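Local coordinates for 432aa long hypothetical deoxyribodipyrimidine photolyase (Sulfolobus tokodaii, PDB 2E0I), which probably repairs pyrimidine dimers in DNA as a light-driven photolyase, and binds two FAD molecules, one of them implicated as a novel light-harvesting cofactor, at residues 53-64 and 184-192; 8-18 and 122-130. One frame throughout, in Å; residues are numbered along the deposited sequence.

Interaction 1 of 2, residues 53-64 and 184-192. With FAD (flavin-adenine dinucleotide), chain F.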
loop_
_atom_site.group_PDB
_atom_site.type_symbol
_atom_site.label_atom_id
_atom_site.label_comp_id
_atom_site.label_asym_id
_atom_site.label_seq_id
_atom_site.Cartn_x
_atom_site.Cartn_y
_atom_site.Cartn_z
ATOM N N PHE A 53 2.124 10.908 -5.377
ATOM C CA PHE A 53 1.101 11.061 -4.363
ATOM C C PHE A 53 1.722 11.546 -3.059
ATOM O O PHE A 53 1.176 12.429 -2.389
ATOM C CB PHE A 53 0.395 9.733 -4.132
ATOM C CG PHE A 53 -0.799 9.836 -3.232
ATOM C CD1 PHE A 53 -0.647 10.002 -1.873
ATOM C CD2 PHE A 53 -2.088 9.756 -3.753
ATOM C CE1 PHE A 53 -1.753 10.082 -1.043
ATOM C CE2 PHE A 53 -3.199 9.834 -2.924
ATOM C CZ PHE A 53 -3.026 9.997 -1.567
ATOM N N MET A 54 2.859 10.966 -2.696
ATOM C CA MET A 54 3.546 11.363 -1.474
ATOM C C MET A 54 4.028 12.825 -1.585
ATOM O O MET A 54 3.804 13.636 -0.683
ATOM C CB MET A 54 4.718 10.422 -1.242
ATOM C CG MET A 54 5.501 10.696 -0.000
ATOM S SD MET A 54 6.909 9.586 0.049
ATOM C CE MET A 54 8.083 10.520 -0.937
ATOM N N ILE A 55 4.692 13.159 -2.690
ATOM C CA ILE A 55 5.164 14.521 -2.906
ATOM C C ILE A 55 3.968 15.504 -2.845
ATOM O O ILE A 55 4.023 16.538 -2.175
ATOM C CB ILE A 55 5.838 14.665 -4.293
ATOM C CG1 ILE A 55 6.872 13.555 -4.516
ATOM C CG2 ILE A 55 6.508 16.027 -4.399
ATOM C CD1 ILE A 55 8.112 13.703 -3.685
ATOM N N ASN A 56 2.889 15.197 -3.555
ATOM C CA ASN A 56 1.729 16.078 -3.507
ATOM C C ASN A 56 1.219 16.218 -2.069
ATOM O O ASN A 56 0.884 17.318 -1.620
ATOM C CB ASN A 56 0.608 15.558 -4.403
ATOM C CG ASN A 56 0.862 15.837 -5.865
ATOM O OD1 ASN A 56 1.446 16.864 -6.218
ATOM N ND2 ASN A 56 0.410 14.931 -6.734
ATOM N N SER A 57 1.161 15.104 -1.346
ATOM C CA SER A 57 0.707 15.144 0.029
ATOM C C SER A 57 1.684 15.952 0.866
ATOM O O SER A 57 1.280 16.647 1.792
ATOM C CB SER A 57 0.578 13.732 0.575
ATOM O OG SER A 57 -0.343 12.990 -0.210
ATOM N N LEU A 58 2.971 15.862 0.539
ATOM C CA LEU A 58 3.994 16.628 1.249
ATOM C C LEU A 58 3.837 18.121 0.936
ATOM O O LEU A 58 4.088 18.969 1.801
ATOM C CB LEU A 58 5.402 16.152 0.862
ATOM C CG LEU A 58 5.866 14.854 1.531
ATOM C CD1 LEU A 58 7.181 14.381 0.935
ATOM C CD2 LEU A 58 6.012 15.096 3.031
ATOM N N LEU A 59 3.426 18.443 -0.292
ATOM C CA LEU A 59 3.213 19.841 -0.666
ATOM C C LEU A 59 2.045 20.398 0.138
ATOM O O LEU A 59 2.130 21.508 0.673
ATOM C CB LEU A 59 2.913 19.984 -2.164
ATOM C CG LEU A 59 4.087 19.697 -3.105
ATOM C CD1 LEU A 59 3.617 19.725 -4.539
ATOM C CD2 LEU A 59 5.197 20.701 -2.878
ATOM N N GLU A 60 0.965 19.623 0.240
ATOM C CA GLU A 60 -0.212 20.056 0.988
ATOM C C GLU A 60 0.126 20.262 2.467
ATOM O O GLU A 60 -0.292 21.250 3.080
ATOM C CB GLU A 60 -1.354 19.034 0.855
ATOM C CG GLU A 60 -2.726 19.699 0.724
ATOM C CD GLU A 60 -3.909 18.810 1.142
ATOM O OE1 GLU A 60 -4.069 18.540 2.358
ATOM O OE2 GLU A 60 -4.686 18.395 0.249
ATOM N N LEU A 61 0.892 19.325 3.030
ATOM C CA LEU A 61 1.304 19.379 4.433
ATOM C C LEU A 61 2.112 20.648 4.689
ATOM O O LEU A 61 2.007 21.264 5.751
ATOM C CB LEU A 61 2.148 18.151 4.776
ATOM C CG LEU A 61 2.732 18.076 6.188
ATOM C CD1 LEU A 61 1.609 17.822 7.186
ATOM C CD2 LEU A 61 3.786 16.967 6.259
ATOM N N ASP A 62 2.924 21.030 3.708
ATOM C CA ASP A 62 3.728 22.233 3.824
ATOM C C ASP A 62 2.835 23.478 3.922
ATOM O O ASP A 62 3.172 24.435 4.611
ATOM C CB ASP A 62 4.663 22.361 2.626
ATOM C CG ASP A 62 5.534 23.605 2.702
ATOM O OD1 ASP A 62 6.408 23.684 3.592
ATOM O OD2 ASP A 62 5.330 24.514 1.869
ATOM N N ASP A 63 1.694 23.471 3.239
ATOM C CA ASP A 63 0.796 24.611 3.307
ATOM C C ASP A 63 0.213 24.711 4.692
ATOM O O ASP A 63 0.132 25.794 5.257
ATOM C CB ASP A 63 -0.332 24.470 2.299
ATOM C CG ASP A 63 0.167 24.500 0.884
ATOM O OD1 ASP A 63 -0.654 24.305 -0.045
ATOM O OD2 ASP A 63 1.393 24.721 0.708
ATOM N N GLU A 64 -0.200 23.579 5.244
ATOM C CA GLU A 64 -0.772 23.581 6.575
ATOM C C GLU A 64 0.226 24.127 7.578
ATOM O O GLU A 64 -0.154 24.788 8.549
ATOM C CB GLU A 64 -1.198 22.171 6.957
ATOM C CG GLU A 64 -2.342 21.684 6.102
ATOM C CD GLU A 64 -3.575 22.578 6.207
ATOM O OE1 GLU A 64 -4.418 22.548 5.284
ATOM O OE2 GLU A 64 -3.707 23.307 7.220
ATOM N N LEU A 184 -5.863 9.564 -11.428
ATOM C CA LEU A 184 -6.935 9.216 -10.515
ATOM C C LEU A 184 -6.843 9.749 -9.076
ATOM O O LEU A 184 -7.818 9.682 -8.323
ATOM C CB LEU A 184 -7.056 7.695 -10.528
ATOM C CG LEU A 184 -8.169 7.023 -9.757
ATOM C CD1 LEU A 184 -9.495 7.678 -10.115
ATOM C CD2 LEU A 184 -8.160 5.531 -10.084
ATOM N N PHE A 185 -5.683 10.272 -8.694
ATOM C CA PHE A 185 -5.491 10.800 -7.344
ATOM C C PHE A 185 -4.734 12.105 -7.410
ATOM O O PHE A 185 -4.036 12.380 -8.386
ATOM C CB PHE A 185 -4.670 9.839 -6.467
ATOM C CG PHE A 185 -5.282 8.485 -6.301
ATOM C CD1 PHE A 185 -5.087 7.507 -7.263
ATOM C CD2 PHE A 185 -6.086 8.205 -5.200
ATOM C CE1 PHE A 185 -5.690 6.265 -7.139
ATOM C CE2 PHE A 185 -6.698 6.966 -5.059
ATOM C CZ PHE A 185 -6.501 5.994 -6.030
ATOM N N ARG A 186 -4.850 12.906 -6.363
ATOM C CA ARG A 186 -4.138 14.164 -6.329
ATOM C C ARG A 186 -3.349 14.264 -5.043
ATOM O O ARG A 186 -2.521 15.154 -4.898
ATOM C CB ARG A 186 -5.114 15.333 -6.478
ATOM C CG ARG A 186 -5.808 15.315 -7.842
ATOM C CD ARG A 186 -6.766 16.476 -8.064
ATOM N NE ARG A 186 -6.098 17.731 -8.379
ATOM C CZ ARG A 186 -6.699 18.910 -8.555
ATOM N NH1 ARG A 186 -5.960 19.976 -8.843
ATOM N NH2 ARG A 186 -8.020 19.038 -8.441
ATOM N N GLY A 187 -3.595 13.335 -4.120
ATOM C CA GLY A 187 -2.883 13.336 -2.852
ATOM C C GLY A 187 -3.393 14.390 -1.891
ATOM O O GLY A 187 -4.272 15.161 -2.254
ATOM N N GLY A 188 -2.847 14.418 -0.672
ATOM C CA GLY A 188 -3.269 15.397 0.322
ATOM C C GLY A 188 -4.489 15.012 1.158
ATOM O O GLY A 188 -5.373 14.266 0.709
ATOM N N ARG A 189 -4.541 15.553 2.378
ATOM C CA ARG A 189 -5.621 15.286 3.326
ATOM C C ARG A 189 -6.985 15.768 2.874
ATOM O O ARG A 189 -7.991 15.138 3.168
ATOM C CB ARG A 189 -5.299 15.914 4.673
ATOM C CG ARG A 189 -6.404 15.844 5.697
ATOM C CD ARG A 189 -5.882 16.407 6.997
ATOM N NE ARG A 189 -6.839 16.402 8.100
ATOM C CZ ARG A 189 -7.169 15.330 8.816
ATOM N NH1 ARG A 189 -6.621 14.145 8.549
ATOM N NH2 ARG A 189 -8.038 15.451 9.815
ATOM N N ARG A 190 -7.025 16.889 2.169
ATOM C CA ARG A 190 -8.291 17.420 1.685
ATOM C C ARG A 190 -8.985 16.432 0.749
ATOM O O ARG A 190 -10.176 16.181 0.890
ATOM C CB ARG A 190 -8.062 18.734 0.964
ATOM C CG ARG A 190 -8.781 19.886 1.582
ATOM C CD ARG A 190 -7.809 20.947 2.012
ATOM N NE ARG A 190 -8.540 22.073 2.553
ATOM C CZ ARG A 190 -8.106 22.907 3.494
ATOM N NH1 ARG A 190 -8.907 23.896 3.882
ATOM N NH2 ARG A 190 -6.907 22.767 4.056
ATOM N N GLU A 191 -8.250 15.874 -0.209
ATOM C CA GLU A 191 -8.831 14.897 -1.132
ATOM C C GLU A 191 -9.225 13.665 -0.332
ATOM O O GLU A 191 -10.250 13.042 -0.601
ATOM C CB GLU A 191 -7.816 14.479 -2.209
ATOM C CG GLU A 191 -8.297 13.311 -3.093
ATOM C CD GLU A 191 -7.203 12.731 -3.996
ATOM O OE1 GLU A 191 -6.269 12.070 -3.491
ATOM O OE2 GLU A 191 -7.281 12.936 -5.226
ATOM N N GLY A 192 -8.385 13.321 0.644
ATOM C CA GLY A 192 -8.635 12.165 1.475
ATOM C C GLY A 192 -9.981 12.221 2.166
ATOM O O GLY A 192 -10.773 11.279 2.089
HETATM P PA FAD F . 9.866 1.620 1.235
HETATM O O1A FAD F . 8.861 0.638 0.768
HETATM O O2A FAD F . 10.278 2.828 0.488
HETATM O O5B FAD F . 11.161 0.716 0.914
HETATM C C5B FAD F . 12.444 1.072 1.441
HETATM C C4B FAD F . 13.502 0.012 1.123
HETATM O O4B FAD F . 12.877 -1.284 1.206
HETATM C C3B FAD F . 14.012 0.137 -0.314
HETATM O O3B FAD F . 15.304 -0.468 -0.417
HETATM C C2B FAD F . 12.973 -0.693 -1.066
HETATM O O2B FAD F . 13.532 -1.145 -2.301
HETATM C C1B FAD F . 12.861 -1.878 -0.105
HETATM N N9A FAD F . 11.622 -2.660 -0.335
HETATM C C8A FAD F . 10.385 -2.168 -0.390
HETATM N N7A FAD F . 9.509 -3.154 -0.563
HETATM C C5A FAD F . 10.191 -4.292 -0.618
HETATM C C6A FAD F . 9.838 -5.629 -0.755
HETATM N N6A FAD F . 8.565 -5.975 -0.918
HETATM N N1A FAD F . 10.800 -6.564 -0.749
HETATM C C2A FAD F . 12.073 -6.230 -0.623
HETATM N N3A FAD F . 12.444 -4.967 -0.494
HETATM C C4A FAD F . 11.538 -3.980 -0.482
HETATM N N1 FAD F . 9.649 8.128 3.569
HETATM C C2 FAD F . 10.668 9.017 3.931
HETATM O O2 FAD F . 10.803 9.354 5.106
HETATM N N3 FAD F . 11.560 9.479 2.957
HETATM C C4 FAD F . 11.441 9.046 1.630
HETATM O O4 FAD F . 12.224 9.461 0.776
HETATM C C4X FAD F . 10.439 8.147 1.277
HETATM N N5 FAD F . 10.356 7.658 -0.034
HETATM C C5X FAD F . 9.362 6.736 -0.384
HETATM C C6 FAD F . 9.345 6.189 -1.663
HETATM C C7 FAD F . 8.421 5.202 -1.996
HETATM C C7M FAD F . 8.427 4.613 -3.409
HETATM C C8 FAD F . 7.507 4.767 -1.040
HETATM C C8M FAD F . 6.478 3.684 -1.372
HETATM C C9 FAD F . 7.519 5.321 0.237
HETATM C C9A FAD F . 8.444 6.307 0.572
HETATM N N10 FAD F . 8.501 6.831 1.874
HETATM C C10 FAD F . 9.542 7.694 2.242
HETATM C "C1'" FAD F . 7.515 6.417 2.899
HETATM C "C2'" FAD F . 7.872 5.089 3.567
HETATM O "O2'" FAD F . 6.765 4.187 3.457
HETATM C "C3'" FAD F . 8.239 5.307 5.038
HETATM O "O3'" FAD F . 9.418 6.114 5.121
HETATM C "C4'" FAD F . 8.484 3.971 5.743
HETATM O "O4'" FAD F . 8.606 4.201 7.149
HETATM C "C5'" FAD F . 9.757 3.302 5.219
HETATM O "O5'" FAD F . 9.644 1.877 5.231
HETATM P P FAD F . 9.124 1.102 3.918
HETATM O O1P FAD F . 9.348 -0.342 4.152
HETATM O O2P FAD F . 7.759 1.560 3.575
HETATM O O3P FAD F . 10.182 1.608 2.815
HETATM O O HOH W 1 -1.130 11.917 -7.061
HETATM O O HOH W 2 -6.198 16.953 -1.369
#

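Interaction 2 of 2, residues 8-18 and 122-130. With FAD (flavin-adenine dinucleotide), chain F.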
loop_
_atom_site.group_PDB
_atom_site.type_symbol
_atom_site.label_atom_id
_atom_site.label_comp_id
_atom_site.label_asym_id
_atom_site.label_seq_id
_atom_site.Cartn_x
_atom_site.Cartn_y
_atom_site.Cartn_z
ATOM N N ARG A 8 7.164 10.746 7.953
ATOM C CA ARG A 8 7.627 9.692 7.071
ATOM C C ARG A 8 6.488 9.137 6.247
ATOM O O ARG A 8 6.525 9.179 5.027
ATOM C CB ARG A 8 8.258 8.562 7.881
ATOM C CG ARG A 8 9.458 8.977 8.699
ATOM C CD ARG A 8 9.377 8.298 10.033
ATOM N NE ARG A 8 10.666 7.779 10.437
ATOM C CZ ARG A 8 10.824 6.784 11.299
ATOM N NH1 ARG A 8 9.758 6.203 11.846
ATOM N NH2 ARG A 8 12.048 6.364 11.608
ATOM N N ARG A 9 5.460 8.671 6.946
ATOM C CA ARG A 9 4.304 8.019 6.352
ATOM C C ARG A 9 3.033 8.521 7.035
ATOM O O ARG A 9 1.954 7.926 6.876
ATOM C CB ARG A 9 4.439 6.539 6.657
ATOM C CG ARG A 9 4.232 5.589 5.562
ATOM C CD ARG A 9 4.549 4.191 6.103
ATOM N NE ARG A 9 3.265 3.602 6.248
ATOM C CZ ARG A 9 2.742 2.841 7.188
ATOM N NH1 ARG A 9 1.496 2.522 6.953
ATOM N NH2 ARG A 9 3.354 2.400 8.280
ATOM N N ASP A 10 3.180 9.578 7.835
ATOM C CA ASP A 10 2.090 10.191 8.611
ATOM C C ASP A 10 1.913 11.637 8.159
ATOM O O ASP A 10 1.944 12.562 8.971
ATOM C CB ASP A 10 2.461 10.163 10.100
ATOM C CG ASP A 10 3.930 10.600 10.361
ATOM O OD1 ASP A 10 4.635 11.018 9.414
ATOM O OD2 ASP A 10 4.396 10.526 11.520
ATOM N N LEU A 11 1.700 11.821 6.863
ATOM C CA LEU A 11 1.592 13.153 6.278
ATOM C C LEU A 11 0.352 13.978 6.622
ATOM O O LEU A 11 -0.490 14.246 5.755
ATOM C CB LEU A 11 1.745 13.032 4.763
ATOM C CG LEU A 11 2.936 12.169 4.332
ATOM C CD1 LEU A 11 3.182 12.343 2.862
ATOM C CD2 LEU A 11 4.179 12.558 5.104
ATOM N N ARG A 12 0.262 14.399 7.886
ATOM C CA ARG A 12 -0.865 15.191 8.370
ATOM C C ARG A 12 -0.480 15.817 9.694
ATOM O O ARG A 12 0.493 15.387 10.319
ATOM C CB ARG A 12 -2.086 14.300 8.587
ATOM C CG ARG A 12 -1.845 13.225 9.613
ATOM C CD ARG A 12 -3.088 12.411 9.926
ATOM N NE ARG A 12 -2.872 11.539 11.082
ATOM C CZ ARG A 12 -2.184 10.403 11.050
ATOM N NH1 ARG A 12 -1.644 9.989 9.911
ATOM N NH2 ARG A 12 -2.021 9.693 12.162
ATOM N N LEU A 13 -1.245 16.820 10.126
ATOM C CA LEU A 13 -0.988 17.485 11.401
ATOM C C LEU A 13 -2.064 17.130 12.423
ATOM O O LEU A 13 -1.914 17.406 13.606
ATOM C CB LEU A 13 -0.949 18.992 11.213
ATOM C CG LEU A 13 0.081 19.563 10.244
ATOM C CD1 LEU A 13 0.073 21.084 10.370
ATOM C CD2 LEU A 13 1.466 19.011 10.557
ATOM N N GLU A 14 -3.145 16.511 11.953
ATOM C CA GLU A 14 -4.265 16.103 12.800
ATOM C C GLU A 14 -4.128 14.663 13.253
ATOM O O GLU A 14 -3.779 13.791 12.473
ATOM C CB GLU A 14 -5.578 16.233 12.034
ATOM C CG GLU A 14 -6.018 17.660 11.721
ATOM C CD GLU A 14 -6.469 18.432 12.960
ATOM O OE1 GLU A 14 -6.965 17.803 13.926
ATOM O OE2 GLU A 14 -6.344 19.676 12.959
ATOM N N ASP A 15 -4.427 14.417 14.517
ATOM C CA ASP A 15 -4.348 13.080 15.100
ATOM C C ASP A 15 -3.085 12.334 14.712
ATOM O O ASP A 15 -3.124 11.228 14.187
ATOM C CB ASP A 15 -5.586 12.238 14.736
ATOM C CG ASP A 15 -5.678 10.936 15.558
ATOM O OD1 ASP A 15 -5.458 10.968 16.797
ATOM O OD2 ASP A 15 -5.979 9.873 14.970
ATOM N N ASN A 16 -1.952 12.958 14.974
ATOM C CA ASN A 16 -0.674 12.339 14.690
ATOM C C ASN A 16 -0.050 12.140 16.062
ATOM O O ASN A 16 0.411 13.096 16.686
ATOM C CB ASN A 16 0.181 13.262 13.830
ATOM C CG ASN A 16 1.499 12.632 13.442
ATOM O OD1 ASN A 16 1.927 12.733 12.292
ATOM N ND2 ASN A 16 2.159 11.984 14.402
ATOM N N THR A 17 -0.053 10.890 16.522
ATOM C CA THR A 17 0.460 10.528 17.841
ATOM C C THR A 17 1.812 11.131 18.207
ATOM O O THR A 17 1.920 11.951 19.121
ATOM C CB THR A 17 0.549 9.002 17.994
ATOM O OG1 THR A 17 -0.690 8.409 17.575
ATOM C CG2 THR A 17 0.807 8.633 19.451
ATOM N N GLY A 18 2.848 10.725 17.491
ATOM C CA GLY A 18 4.164 11.238 17.789
ATOM C C GLY A 18 4.216 12.744 17.734
ATOM O O GLY A 18 4.831 13.387 18.583
ATOM N N LYS A 122 12.402 9.447 20.783
ATOM C CA LYS A 122 11.098 8.930 21.173
ATOM C C LYS A 122 10.236 8.479 19.987
ATOM O O LYS A 122 9.895 9.284 19.122
ATOM C CB LYS A 122 10.379 10.010 22.004
ATOM C CG LYS A 122 11.333 10.727 22.974
ATOM C CD LYS A 122 10.635 11.656 23.961
ATOM C CE LYS A 122 10.015 10.889 25.118
ATOM N NZ LYS A 122 9.392 11.799 26.122
ATOM N N ALA A 123 9.895 7.189 19.948
ATOM C CA ALA A 123 9.058 6.641 18.875
ATOM C C ALA A 123 7.710 6.250 19.463
ATOM O O ALA A 123 7.651 5.766 20.580
ATOM C CB ALA A 123 9.722 5.442 18.243
ATOM N N TYR A 124 6.629 6.474 18.719
ATOM C CA TYR A 124 5.288 6.165 19.204
ATOM C C TYR A 124 4.506 5.344 18.200
ATOM O O TYR A 124 4.819 5.362 17.008
ATOM C CB TYR A 124 4.511 7.456 19.479
ATOM C CG TYR A 124 5.132 8.327 20.540
ATOM C CD1 TYR A 124 4.789 8.185 21.890
ATOM C CD2 TYR A 124 6.100 9.274 20.200
ATOM C CE1 TYR A 124 5.407 8.970 22.875
ATOM C CE2 TYR A 124 6.720 10.060 21.166
ATOM C CZ TYR A 124 6.374 9.909 22.498
ATOM O OH TYR A 124 6.996 10.706 23.438
ATOM N N GLU A 125 3.495 4.624 18.688
ATOM C CA GLU A 125 2.635 3.824 17.827
ATOM C C GLU A 125 1.565 4.757 17.263
ATOM O O GLU A 125 0.965 5.544 18.007
ATOM C CB GLU A 125 1.973 2.692 18.621
ATOM C CG GLU A 125 2.899 1.523 18.920
ATOM C CD GLU A 125 2.214 0.361 19.648
ATOM O OE1 GLU A 125 1.230 -0.206 19.114
ATOM O OE2 GLU A 125 2.670 0.005 20.759
ATOM N N ASP A 126 1.329 4.682 15.954
ATOM C CA ASP A 126 0.332 5.535 15.320
ATOM C C ASP A 126 -0.321 4.895 14.111
ATOM O O ASP A 126 -1.510 5.051 13.899
ATOM C CB ASP A 126 0.970 6.872 14.914
ATOM C CG ASP A 126 -0.016 7.824 14.211
ATOM O OD1 ASP A 126 -0.053 7.841 12.961
ATOM O OD2 ASP A 126 -0.753 8.560 14.907
ATOM N N TYR A 127 0.453 4.167 13.322
ATOM C CA TYR A 127 -0.069 3.550 12.113
ATOM C C TYR A 127 -1.118 2.490 12.324
ATOM O O TYR A 127 -1.981 2.314 11.478
ATOM C CB TYR A 127 1.072 2.968 11.276
ATOM C CG TYR A 127 2.056 4.010 10.823
ATOM C CD1 TYR A 127 3.418 3.804 10.946
ATOM C CD2 TYR A 127 1.620 5.236 10.343
ATOM C CE1 TYR A 127 4.330 4.806 10.615
ATOM C CE2 TYR A 127 2.513 6.244 10.006
ATOM C CZ TYR A 127 3.871 6.036 10.150
ATOM O OH TYR A 127 4.756 7.082 9.901
ATOM N N LEU A 128 -1.067 1.786 13.449
ATOM C CA LEU A 128 -2.041 0.719 13.706
ATOM C C LEU A 128 -3.299 1.175 14.441
ATOM O O LEU A 128 -3.300 2.144 15.204
ATOM C CB LEU A 128 -1.388 -0.424 14.496
ATOM C CG LEU A 128 -0.185 -1.141 13.883
ATOM C CD1 LEU A 128 0.566 -1.834 14.990
ATOM C CD2 LEU A 128 -0.609 -2.134 12.807
ATOM N N LEU A 129 -4.374 0.446 14.198
ATOM C CA LEU A 129 -5.655 0.715 14.816
ATOM C C LEU A 129 -5.653 0.048 16.191
ATOM O O LEU A 129 -6.349 0.482 17.107
ATOM C CB LEU A 129 -6.745 0.106 13.946
ATOM C CG LEU A 129 -8.148 0.696 13.923
ATOM C CD1 LEU A 129 -8.100 2.163 13.558
ATOM C CD2 LEU A 129 -8.964 -0.077 12.904
ATOM N N THR A 130 -4.841 -0.996 16.326
ATOM C CA THR A 130 -4.745 -1.769 17.564
ATOM C C THR A 130 -3.306 -1.867 18.091
ATOM O O THR A 130 -2.347 -1.795 17.318
ATOM C CB THR A 130 -5.275 -3.218 17.335
ATOM O OG1 THR A 130 -4.409 -3.909 16.430
ATOM C CG2 THR A 130 -6.655 -3.191 16.712
HETATM P PA FAD F . 9.866 1.620 1.235
HETATM O O1A FAD F . 8.861 0.638 0.768
HETATM O O2A FAD F . 10.278 2.828 0.488
HETATM O O5B FAD F . 11.161 0.716 0.914
HETATM C C5B FAD F . 12.444 1.072 1.441
HETATM C C4B FAD F . 13.502 0.012 1.123
HETATM O O4B FAD F . 12.877 -1.284 1.206
HETATM C C3B FAD F . 14.012 0.137 -0.314
HETATM O O3B FAD F . 15.304 -0.468 -0.417
HETATM C C2B FAD F . 12.973 -0.693 -1.066
HETATM O O2B FAD F . 13.532 -1.145 -2.301
HETATM C C1B FAD F . 12.861 -1.878 -0.105
HETATM N N9A FAD F . 11.622 -2.660 -0.335
HETATM C C8A FAD F . 10.385 -2.168 -0.390
HETATM N N7A FAD F . 9.509 -3.154 -0.563
HETATM C C5A FAD F . 10.191 -4.292 -0.618
HETATM C C6A FAD F . 9.838 -5.629 -0.755
HETATM N N6A FAD F . 8.565 -5.975 -0.918
HETATM N N1A FAD F . 10.800 -6.564 -0.749
HETATM C C2A FAD F . 12.073 -6.230 -0.623
HETATM N N3A FAD F . 12.444 -4.967 -0.494
HETATM C C4A FAD F . 11.538 -3.980 -0.482
HETATM N N1 FAD F . 9.649 8.128 3.569
HETATM C C2 FAD F . 10.668 9.017 3.931
HETATM O O2 FAD F . 10.803 9.354 5.106
HETATM N N3 FAD F . 11.560 9.479 2.957
HETATM C C4 FAD F . 11.441 9.046 1.630
HETATM O O4 FAD F . 12.224 9.461 0.776
HETATM C C4X FAD F . 10.439 8.147 1.277
HETATM N N5 FAD F . 10.356 7.658 -0.034
HETATM C C5X FAD F . 9.362 6.736 -0.384
HETATM C C6 FAD F . 9.345 6.189 -1.663
HETATM C C7 FAD F . 8.421 5.202 -1.996
HETATM C C7M FAD F . 8.427 4.613 -3.409
HETATM C C8 FAD F . 7.507 4.767 -1.040
HETATM C C8M FAD F . 6.478 3.684 -1.372
HETATM C C9 FAD F . 7.519 5.321 0.237
HETATM C C9A FAD F . 8.444 6.307 0.572
HETATM N N10 FAD F . 8.501 6.831 1.874
HETATM C C10 FAD F . 9.542 7.694 2.242
HETATM C "C1'" FAD F . 7.515 6.417 2.899
HETATM C "C2'" FAD F . 7.872 5.089 3.567
HETATM O "O2'" FAD F . 6.765 4.187 3.457
HETATM C "C3'" FAD F . 8.239 5.307 5.038
HETATM O "O3'" FAD F . 9.418 6.114 5.121
HETATM C "C4'" FAD F . 8.484 3.971 5.743
HETATM O "O4'" FAD F . 8.606 4.201 7.149
HETATM C "C5'" FAD F . 9.757 3.302 5.219
HETATM O "O5'" FAD F . 9.644 1.877 5.231
HETATM P P FAD F . 9.124 1.102 3.918
HETATM O O1P FAD F . 9.348 -0.342 4.152
HETATM O O2P FAD F . 7.759 1.560 3.575
HETATM O O3P FAD F . 10.182 1.608 2.815
HETATM O O HOH W 3 -0.852 7.452 9.868
#

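Interaction 1 of 2, residues 53-64 and 184-192
Phe-53, Ser-57, Glu-60 and Glu-64 form one side of helix 48-66 and pack on the Gly-187/Gly-188 turn and the first residues of helix 189-196, a partly buried contact of an aromatic ring, a glycine turn and a helix start. Phe-53 turns its CG away from the backbone N (chi1 -172°), which lays its ring against the turn: Gly-187 CA sits over one face, 3.6 Å from the ring centroid, in a CH-pi contact. Phe-185 CB meets Phe-53 CD2 at the ring edge, 3.7 Å away. With an alanine in place of Phe-53, Gly-187 CA and Phe-185 CB would probably be left without the ring they pack on, and a gap is likely to open between helix and turn. His-219 adds an edge-to-face ring contact to Phe-53. One turn on, Ser-57 OG accepts from Gly-188 N at 2.9 Å and itself donates to Phe-53 O, which also takes the helical bond from Ser-57 N, the two donors coming from opposite faces of its plane. In a photolyase fold, helix 48-66 belongs to the alpha/beta antenna domain and 184-192 probably leads into the helical domain, so the contact probably joins the two domains. Gly-188 is the N-cap of helix 189-196, and the Glu-60 carboxylate approaches this end, taking two weak bonds from Arg-190 N, each 3.4 Å (to OE1 and OE2); the helix N-terminus would probably favour its negative charge. Water 2 links Glu-60 OE2, Gly-187 O and Glu-191 N. Further along, Glu-64 OE1 meets Arg-190 NH2 at 2.8 Å in a salt bridge, the carboxylate and guanidinium nearly coplanar. Behind the contact, Met-54 points to FAD, its SD 3.7 Å from C9A of the flavin.

Interaction 2 of 2, residues 8-18 and 122-130
Asp-126 holds its CG anti to the backbone N (chi1 179°), which sends the carboxylate across to Arg-12 and the start of helix 17-25, while Arg-12 sets its CG between its backbone N and carbonyl carbon (chi1 61°) and then runs extended as far as NE, meeting it from the opposite direction. Arg-12 NH2 donates to the syn lone pair of Asp-126 OD1 at 2.8 Å, a salt bridge between nearly coplanar groups. The same guanidinium grips Asp-15 O side-on through NE and NH2, so its orientation is fixed from within its own loop, and water 3 joins its NH1 to Asp-126 OD1. The other oxygen, Asp-126 OD2, takes two bonds from the first residue of helix 17-25: Thr-17 OG1 at 2.7 Å reaches its anti lone pair, and Thr-17 N at 2.9 Å comes from above the carboxylate plane. Arg-228 adds a further salt bridge to OD2, and these positive groups with the helix end would probably stabilise the buried charge. At the FAD side, Arg-9 crosses the face of Tyr-127 obliquely in a cation-pi contact, its CZ 4.0 Å from the ring centroid and 14° off the ring normal. Its NH2 also makes a salt bridge with Asp-98, which itself hydrogen-bonds FAD, while Arg-9 CD lies 3.5 Å from O2' of the ribityl chain. Tyr-127 OH takes a weak bond from Arg-9 N at 3.4 Å. At the other end, Gly-18 CA packs on Tyr-124 CD2 at 3.7 Å. The loop 8-16 follows strand 2-7 of a Rossmann-like parallel sheet and leads into helix 17-25; residues 125-130 leave an edge strand, 120-124, and pass toward helices 227-233 and 238-256, joining these parts of the fold beside the cofactor.

Interaction 2 is buried and polar, its carboxylate and guanidinium groups set in loops that leave strands of the parallel sheet; interaction 1 is only partly buried, with an aromatic ring and a glycine turn packed between helix 48-66 and helix 189-196 and a single salt bridge, to the exposed Arg-190. Each places an acidic side chain at the start of a helix, helix 189-196 in the first and helix 17-25 in the second. The two meet where Leu-61 packs on Leu-13 and Ser-57 on Leu-11, so helix 48-66 also backs the loop 8-16. Both contribute to the same FAD pocket; their centres lie about 17 Å apart.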